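Local coordinates for protein telomerase reverse transcriptase (Candida tropicalis MYA-3404, PDB 6ZD1) that probably extends chromosome ends as the catalytic reverse transcriptase of telomerase, copying a template within the enzyme's RNA component into telomeric DNA repeats, at residues A[308-320]-A[553-565]. Numbering follows the deposited sequence.
Sequences STNEVADRILTFR and FVGLDINCLTLDV
Ile316 and Ile558 meet tip to tip, CD1 to CD1 at 3.6 Å, where helix 309-326 lies against a hairpin beside the palm sheet. Strands 550-553 and 556-559 form it through a type II turn with Gly555 at positive phi, consistent with reverse-transcriptase motif E, the primer grip. The Ile316 and Val565 side chains cross at about a right angle, Ile316 CG2, anti to the backbone N, 3.8 Å from Val565 CG2. Val565 CG1 sits 3.7 Å from Ala313 CB. One turn before Ile316, Val312 CG1 touches two partners: Leu556 CD1 at 3.7 Å and the Phe553 ring, at its edge and in plane. Thr309 and Leu556 lie alongside each other, pointing opposite ways, Thr309 CG2 3.9 Å from Leu556 CD2. At the far end Leu563 CD1 packs on Arg320 CB at 3.6 Å; the arginine, bent at chi3 (66°), carries its guanidinium over Leu317 CD2.

Segments 309-320 and 556-559 run 14° apart, axes 10.4 Å from each other. Leu500 touches Thr309, Val312 and Val554; Ile505 backs Phe553 and Ile558. The Glu614 carboxylate accepts a hydrogen bond from Asn310 N and pairs with Ser308 OG, the N-cap residue. Across the 594 Å² buried (both sides summed), mainly apolar van der Waals packing joins helix and hairpin, without hydrogen bonds between the segments.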
ATOM      1  N   SER A 308      -5.116  12.626  -8.688  1.00 73.55           N
ATOM      2  CA  SER A 308      -5.024  12.537  -7.234  1.00 72.12           C
ATOM      3  C   SER A 308      -6.160  13.325  -6.593  1.00 70.76           C
ATOM      4  O   SER A 308      -6.865  14.091  -7.254  1.00 77.31           O
ATOM      5  CB  SER A 308      -3.665  13.043  -6.738  1.00 74.79           C
ATOM      6  OG  SER A 308      -3.487  14.418  -7.032  1.00 74.07           O
ATOM      7  N   THR A 309      -6.329  13.123  -5.281  1.00 56.77           N
ATOM      8  CA  THR A 309      -7.408  13.791  -4.557  1.00 62.03           C
ATOM      9  C   THR A 309      -7.158  15.291  -4.436  1.00 77.43           C
ATOM     10  O   THR A 309      -8.061  16.102  -4.676  1.00 66.68           O
ATOM     11  CB  THR A 309      -7.588  13.166  -3.173  1.00 51.10           C
ATOM     12  OG1 THR A 309      -8.301  11.928  -3.298  1.00 66.84           O
ATOM     13  CG2 THR A 309      -8.368  14.103  -2.259  1.00 65.59           C
ATOM     14  N   ASN A 310      -5.940  15.683  -4.051  1.00 72.82           N
ATOM     15  CA  ASN A 310      -5.636  17.105  -3.941  1.00 76.59           C
ATOM     16  C   ASN A 310      -5.839  17.818  -5.270  1.00 85.40           C
ATOM     17  O   ASN A 310      -6.205  18.999  -5.290  1.00 83.17           O
ATOM     18  CB  ASN A 310      -4.206  17.317  -3.446  1.00 64.02           C
ATOM     19  CG  ASN A 310      -3.980  16.760  -2.057  1.00 66.33           C
ATOM     20  OD1 ASN A 310      -4.788  15.985  -1.546  1.00 79.16           O
ATOM     21  ND2 ASN A 310      -2.871  17.147  -1.439  1.00 67.09           N
ATOM     22  N   GLU A 311      -5.618  17.122  -6.388  1.00 69.16           N
ATOM     23  CA  GLU A 311      -5.878  17.745  -7.680  1.00 86.65           C
ATOM     24  C   GLU A 311      -7.371  17.956  -7.897  1.00 85.43           C
ATOM     25  O   GLU A 311      -7.770  18.945  -8.523  1.00 75.72           O
ATOM     26  CB  GLU A 311      -5.280  16.909  -8.814  1.00 71.55           C
ATOM     27  CG  GLU A 311      -4.710  17.757  -9.949  1.00 86.12           C
ATOM     28  CD  GLU A 311      -4.502  16.983 -11.239  1.00 87.85           C
ATOM     29  OE1 GLU A 311      -5.194  17.296 -12.233  1.00 85.10           O
ATOM     30  OE2 GLU A 311      -3.650  16.069 -11.263  1.00 94.43           O
ATOM     31  N   VAL A 312      -8.205  17.053  -7.373  1.00 82.93           N
ATOM     32  CA  VAL A 312      -9.652  17.261  -7.421  1.00 83.50           C
ATOM     33  C   VAL A 312     -10.021  18.535  -6.672  1.00 73.61           C
ATOM     34  O   VAL A 312     -10.777  19.375  -7.171  1.00 71.21           O
ATOM     35  CB  VAL A 312     -10.389  16.035  -6.848  1.00 70.87           C
ATOM     36  CG1 VAL A 312     -11.846  16.364  -6.558  1.00 58.40           C
ATOM     37  CG2 VAL A 312     -10.284  14.854  -7.803  1.00 75.94           C
ATOM     38  N   ALA A 313      -9.450  18.715  -5.479  1.00 71.63           N
ATOM     39  CA  ALA A 313      -9.749  19.897  -4.680  1.00 75.93           C
ATOM     40  C   ALA A 313      -9.277  21.168  -5.374  1.00 81.30           C
ATOM     41  O   ALA A 313     -10.008  22.163  -5.428  1.00 90.46           O
ATOM     42  CB  ALA A 313      -9.102  19.767  -3.303  1.00 57.88           C
ATOM     43  N   ASP A 314      -8.060  21.147  -5.922  1.00 70.85           N
ATOM     44  CA  ASP A 314      -7.510  22.333  -6.567  1.00 62.70           C
ATOM     45  C   ASP A 314      -8.283  22.694  -7.826  1.00 71.40           C
ATOM     46  O   ASP A 314      -8.486  23.879  -8.116  1.00 75.08           O
ATOM     47  CB  ASP A 314      -6.031  22.116  -6.884  1.00 74.32           C
ATOM     48  CG  ASP A 314      -5.134  22.439  -5.708  1.00 93.33           C
ATOM     49  OD1 ASP A 314      -4.706  23.606  -5.588  1.00 95.85           O
ATOM     50  OD2 ASP A 314      -4.876  21.531  -4.890  1.00 88.61           O
ATOM     51  N   ARG A 315      -8.708  21.693  -8.600  1.00 76.56           N
ATOM     52  CA  ARG A 315      -9.479  21.998  -9.800  1.00 77.50           C
ATOM     53  C   ARG A 315     -10.840  22.594  -9.451  1.00 73.78           C
ATOM     54  O   ARG A 315     -11.365  23.418 -10.209  1.00 71.97           O
ATOM     55  CB  ARG A 315      -9.635  20.738 -10.657  1.00 65.11           C
ATOM     56  CG  ARG A 315      -8.321  20.208 -11.230  1.00 68.73           C
ATOM     57  CD  ARG A 315      -7.968  20.823 -12.581  1.00 80.98           C
ATOM     58  NE  ARG A 315      -8.522  20.056 -13.695  1.00 83.08           N
ATOM     59  CZ  ARG A 315      -9.534  20.463 -14.454  1.00 86.37           C
ATOM     60  NH1 ARG A 315     -10.104  21.640 -14.228  1.00 97.11           N
ATOM     61  NH2 ARG A 315      -9.973  19.697 -15.444  1.00 78.10           N
ATOM     62  N   ILE A 316     -11.408  22.215  -8.303  1.00 68.87           N
ATOM     63  CA  ILE A 316     -12.653  22.820  -7.838  1.00 70.72           C
ATOM     64  C   ILE A 316     -12.405  24.221  -7.287  1.00 72.03           C
ATOM     65  O   ILE A 316     -13.175  25.151  -7.553  1.00 72.84           O
ATOM     66  CB  ILE A 316     -13.328  21.907  -6.798  1.00 67.61           C
ATOM     67  CG1 ILE A 316     -13.733  20.586  -7.442  1.00 52.43           C
ATOM     68  CG2 ILE A 316     -14.549  22.582  -6.193  1.00 63.98           C
ATOM     69  CD1 ILE A 316     -14.211  19.554  -6.452  1.00 59.60           C
ATOM     70  N   LEU A 317     -11.336  24.390  -6.505  1.00 71.16           N
ATOM     71  CA  LEU A 317     -10.996  25.711  -5.982  1.00 65.31           C
ATOM     72  C   LEU A 317     -10.661  26.685  -7.104  1.00 76.35           C
ATOM     73  O   LEU A 317     -11.010  27.869  -7.030  1.00 84.11           O
ATOM     74  CB  LEU A 317      -9.832  25.604  -5.000  1.00 67.43           C
ATOM     75  CG  LEU A 317     -10.138  24.886  -3.685  1.00 69.61           C
ATOM     76  CD1 LEU A 317      -8.929  24.932  -2.770  1.00 80.62           C
ATOM     77  CD2 LEU A 317     -11.351  25.499  -3.004  1.00 71.52           C
ATOM     78  N   THR A 318      -9.959  26.215  -8.136  1.00 79.06           N
ATOM     79  CA  THR A 318      -9.737  27.051  -9.311  1.00 75.23           C
ATOM     80  C   THR A 318     -11.047  27.315 -10.045  1.00 77.76           C
ATOM     81  O   THR A 318     -11.287  28.431 -10.519  1.00 77.13           O
ATOM     82  CB  THR A 318      -8.709  26.392 -10.234  1.00 75.97           C
ATOM     83  OG1 THR A 318      -7.477  26.220  -9.521  1.00 72.24           O
ATOM     84  CG2 THR A 318      -8.455  27.250 -11.467  1.00 70.10           C
ATOM     85  N   PHE A 319     -11.915  26.301 -10.126  1.00 67.50           N
ATOM     86  CA  PHE A 319     -13.239  26.500 -10.708  1.00 69.47           C
ATOM     87  C   PHE A 319     -14.026  27.541  -9.922  1.00 69.74           C
ATOM     88  O   PHE A 319     -14.659  28.427 -10.508  1.00 67.99           O
ATOM     89  CB  PHE A 319     -13.984  25.162 -10.747  1.00 65.77           C
ATOM     90  CG  PHE A 319     -15.315  25.212 -11.449  1.00 66.85           C
ATOM     91  CD1 PHE A 319     -15.387  25.369 -12.825  1.00 61.85           C
ATOM     92  CD2 PHE A 319     -16.494  25.055 -10.733  1.00 63.94           C
ATOM     93  CE1 PHE A 319     -16.612  25.400 -13.471  1.00 68.64           C
ATOM     94  CE2 PHE A 319     -17.722  25.084 -11.370  1.00 63.43           C
ATOM     95  CZ  PHE A 319     -17.781  25.256 -12.742  1.00 77.23           C
ATOM     96  N   ARG A 320     -13.966  27.477  -8.591  1.00 59.71           N
ATOM     97  CA  ARG A 320     -14.647  28.476  -7.777  1.00 66.56           C
ATOM     98  C   ARG A 320     -14.054  29.861  -8.003  1.00 80.41           C
ATOM     99  O   ARG A 320     -14.783  30.837  -8.216  1.00 74.04           O
ATOM    100  CB  ARG A 320     -14.558  28.095  -6.301  1.00 70.90           C
ATOM    101  CG  ARG A 320     -15.188  29.105  -5.365  1.00 62.36           C
ATOM    102  CD  ARG A 320     -14.673  28.914  -3.956  1.00 62.24           C
ATOM    103  NE  ARG A 320     -13.250  29.223  -3.878  1.00 68.94           N
ATOM    104  CZ  ARG A 320     -12.514  29.090  -2.781  1.00 64.61           C
ATOM    105  NH1 ARG A 320     -13.070  28.645  -1.663  1.00 72.39           N
ATOM    106  NH2 ARG A 320     -11.225  29.402  -2.804  1.00 62.88           N
ATOM    107  N   PHE A 553     -17.328  13.878  -1.732  1.00 75.47           N
ATOM    108  CA  PHE A 553     -16.577  13.230  -2.790  1.00 70.98           C
ATOM    109  C   PHE A 553     -15.400  12.513  -2.131  1.00 89.95           C
ATOM    110  O   PHE A 553     -15.323  12.426  -0.903  1.00100.25           O
ATOM    111  CB  PHE A 553     -16.166  14.250  -3.847  1.00 70.98           C
ATOM    112  CG  PHE A 553     -15.785  13.638  -5.161  1.00 58.30           C
ATOM    113  CD1 PHE A 553     -16.548  12.627  -5.715  1.00 60.70           C
ATOM    114  CD2 PHE A 553     -14.667  14.081  -5.846  1.00 66.81           C
ATOM    115  CE1 PHE A 553     -16.199  12.061  -6.926  1.00 64.04           C
ATOM    116  CE2 PHE A 553     -14.315  13.521  -7.057  1.00 64.86           C
ATOM    117  CZ  PHE A 553     -15.085  12.509  -7.599  1.00 68.98           C
ATOM    118  N   VAL A 554     -14.476  11.974  -2.929  1.00 88.21           N
ATOM    119  CA  VAL A 554     -13.406  11.158  -2.364  1.00 75.33           C
ATOM    120  C   VAL A 554     -12.607  11.982  -1.364  1.00 84.92           C
ATOM    121  O   VAL A 554     -11.893  12.922  -1.737  1.00 97.99           O
ATOM    122  CB  VAL A 554     -12.510  10.621  -3.482  1.00 77.88           C
ATOM    123  CG1 VAL A 554     -13.147   9.407  -4.120  1.00 85.29           C
ATOM    124  CG2 VAL A 554     -12.286  11.700  -4.537  1.00 66.86           C
ATOM    125  N   GLY A 555     -12.683  11.600  -0.090  1.00 61.55           N
ATOM    126  CA  GLY A 555     -11.933  12.263   0.960  1.00 88.35           C
ATOM    127  C   GLY A 555     -12.279  13.720   1.219  1.00 90.73           C
ATOM    128  O   GLY A 555     -11.703  14.341   2.119  1.00 94.77           O
ATOM    129  N   LEU A 556     -13.219  14.278   0.457  1.00 79.70           N
ATOM    130  CA  LEU A 556     -13.507  15.706   0.489  1.00 80.99           C
ATOM    131  C   LEU A 556     -14.955  15.966   0.875  1.00 66.09           C
ATOM    132  O   LEU A 556     -15.866  15.261   0.432  1.00 73.44           O
ATOM    133  CB  LEU A 556     -13.240  16.356  -0.868  1.00 71.91           C
ATOM    134  CG  LEU A 556     -11.867  16.140  -1.491  1.00 63.57           C
ATOM    135  CD1 LEU A 556     -11.806  16.801  -2.858  1.00 54.51           C
ATOM    136  CD2 LEU A 556     -10.785  16.679  -0.577  1.00 67.86           C
ATOM    137  N   ASP A 557     -15.156  16.998   1.686  1.00 76.38           N
ATOM    138  CA  ASP A 557     -16.473  17.564   1.943  1.00 76.70           C
ATOM    139  C   ASP A 557     -16.612  18.815   1.089  1.00 60.22           C
ATOM    140  O   ASP A 557     -15.842  19.767   1.253  1.00 67.83           O
ATOM    141  CB  ASP A 557     -16.657  17.904   3.421  1.00 75.74           C
ATOM    142  CG  ASP A 557     -17.298  16.780   4.200  1.00 91.62           C
ATOM    143  OD1 ASP A 557     -17.592  15.729   3.592  1.00 93.46           O
ATOM    144  OD2 ASP A 557     -17.512  16.950   5.421  1.00104.33           O
ATOM    145  N   ILE A 558     -17.575  18.808   0.171  1.00 57.18           N
ATOM    146  CA  ILE A 558     -17.744  19.888  -0.794  1.00 58.30           C
ATOM    147  C   ILE A 558     -19.094  20.549  -0.556  1.00 60.72           C
ATOM    148  O   ILE A 558     -20.139  19.887  -0.632  1.00 58.55           O
ATOM    149  CB  ILE A 558     -17.631  19.383  -2.238  1.00 60.20           C
ATOM    150  CG1 ILE A 558     -16.281  18.697  -2.454  1.00 67.11           C
ATOM    151  CG2 ILE A 558     -17.805  20.538  -3.210  1.00 56.75           C
ATOM    152  CD1 ILE A 558     -16.140  18.037  -3.808  1.00 64.66           C
ATOM    153  N   ASN A 559     -19.073  21.850  -0.272  1.00 62.98           N
ATOM    154  CA  ASN A 559     -20.294  22.627  -0.097  1.00 63.46           C
ATOM    155  C   ASN A 559     -20.783  23.101  -1.462  1.00 60.85           C
ATOM    156  O   ASN A 559     -20.067  23.811  -2.174  1.00 62.17           O
ATOM    157  CB  ASN A 559     -20.057  23.811   0.840  1.00 61.53           C
ATOM    158  CG  ASN A 559     -21.354  24.490   1.270  1.00 63.46           C
ATOM    159  OD1 ASN A 559     -22.195  24.836   0.441  1.00 69.60           O
ATOM    160  ND2 ASN A 559     -21.519  24.675   2.572  1.00 64.85           N
ATOM    161  N   CYS A 560     -22.007  22.707  -1.821  1.00 69.31           N
ATOM    162  CA  CYS A 560     -22.570  23.038  -3.125  1.00 72.71           C
ATOM    163  C   CYS A 560     -22.836  24.527  -3.287  1.00 64.01           C
ATOM    164  O   CYS A 560     -22.888  25.017  -4.420  1.00 76.35           O
ATOM    165  CB  CYS A 560     -23.870  22.259  -3.332  1.00 91.95           C
ATOM    166  SG  CYS A 560     -24.638  22.460  -4.950  1.00 88.62           S
ATOM    167  N   LEU A 561     -23.003  25.252  -2.186  1.00 70.38           N
ATOM    168  CA  LEU A 561     -23.399  26.652  -2.218  1.00 76.35           C
ATOM    169  C   LEU A 561     -22.211  27.597  -2.338  1.00 75.72           C
ATOM    170  O   LEU A 561     -22.296  28.609  -3.040  1.00 67.09           O
ATOM    171  CB  LEU A 561     -24.200  26.991  -0.963  1.00 70.96           C
ATOM    172  CG  LEU A 561     -25.146  28.178  -1.095  1.00 88.43           C
ATOM    173  CD1 LEU A 561     -26.151  27.920  -2.203  1.00 71.08           C
ATOM    174  CD2 LEU A 561     -25.850  28.418   0.226  1.00102.07           C
ATOM    175  N   THR A 562     -21.116  27.304  -1.640  1.00 80.63           N
ATOM    176  CA  THR A 562     -19.941  28.162  -1.644  1.00 64.88           C
ATOM    177  C   THR A 562     -18.711  27.511  -2.263  1.00 62.87           C
ATOM    178  O   THR A 562     -17.674  28.176  -2.375  1.00 65.76           O
ATOM    179  CB  THR A 562     -19.608  28.604  -0.214  1.00 65.97           C
ATOM    180  OG1 THR A 562     -19.300  27.454   0.582  1.00 64.75           O
ATOM    181  CG2 THR A 562     -20.791  29.334   0.404  1.00 68.35           C
ATOM    182  N   LEU A 563     -18.794  26.241  -2.666  1.00 61.24           N
ATOM    183  CA  LEU A 563     -17.652  25.502  -3.213  1.00 64.08           C
ATOM    184  C   LEU A 563     -16.494  25.459  -2.216  1.00 60.76           C
ATOM    185  O   LEU A 563     -15.322  25.567  -2.584  1.00 58.46           O
ATOM    186  CB  LEU A 563     -17.205  26.061  -4.567  1.00 66.19           C
ATOM    187  CG  LEU A 563     -18.071  25.658  -5.769  1.00 61.07           C
ATOM    188  CD1 LEU A 563     -17.385  26.013  -7.080  1.00 61.08           C
ATOM    189  CD2 LEU A 563     -18.415  24.177  -5.731  1.00 64.33           C
ATOM    190  N   ASP A 564     -16.831  25.323  -0.936  1.00 59.74           N
ATOM    191  CA  ASP A 564     -15.839  25.041   0.091  1.00 59.65           C
ATOM    192  C   ASP A 564     -15.442  23.569   0.017  1.00 59.85           C
ATOM    193  O   ASP A 564     -16.304  22.693  -0.065  1.00 63.03           O
ATOM    194  CB  ASP A 564     -16.405  25.372   1.470  1.00 61.31           C
ATOM    195  CG  ASP A 564     -15.391  25.181   2.579  1.00 70.71           C
ATOM    196  OD1 ASP A 564     -14.601  26.117   2.832  1.00 73.94           O
ATOM    197  OD2 ASP A 564     -15.382  24.096   3.197  1.00 79.74           O
ATOM    198  N   VAL A 565     -14.139  23.301   0.037  1.00 63.66           N
ATOM    199  CA  VAL A 565     -13.599  21.946  -0.060  1.00 55.59           C
ATOM    200  C   VAL A 565     -12.730  21.705   1.170  1.00 71.79           C
ATOM    201  O   VAL A 565     -11.652  22.298   1.300  1.00 65.43           O
ATOM    202  CB  VAL A 565     -12.789  21.743  -1.347  1.00 55.34           C
ATOM    203  CG1 VAL A 565     -12.251  20.321  -1.419  1.00 69.00           C
ATOM    204  CG2 VAL A 565     -13.630  22.065  -2.574  1.00 58.38           C
TER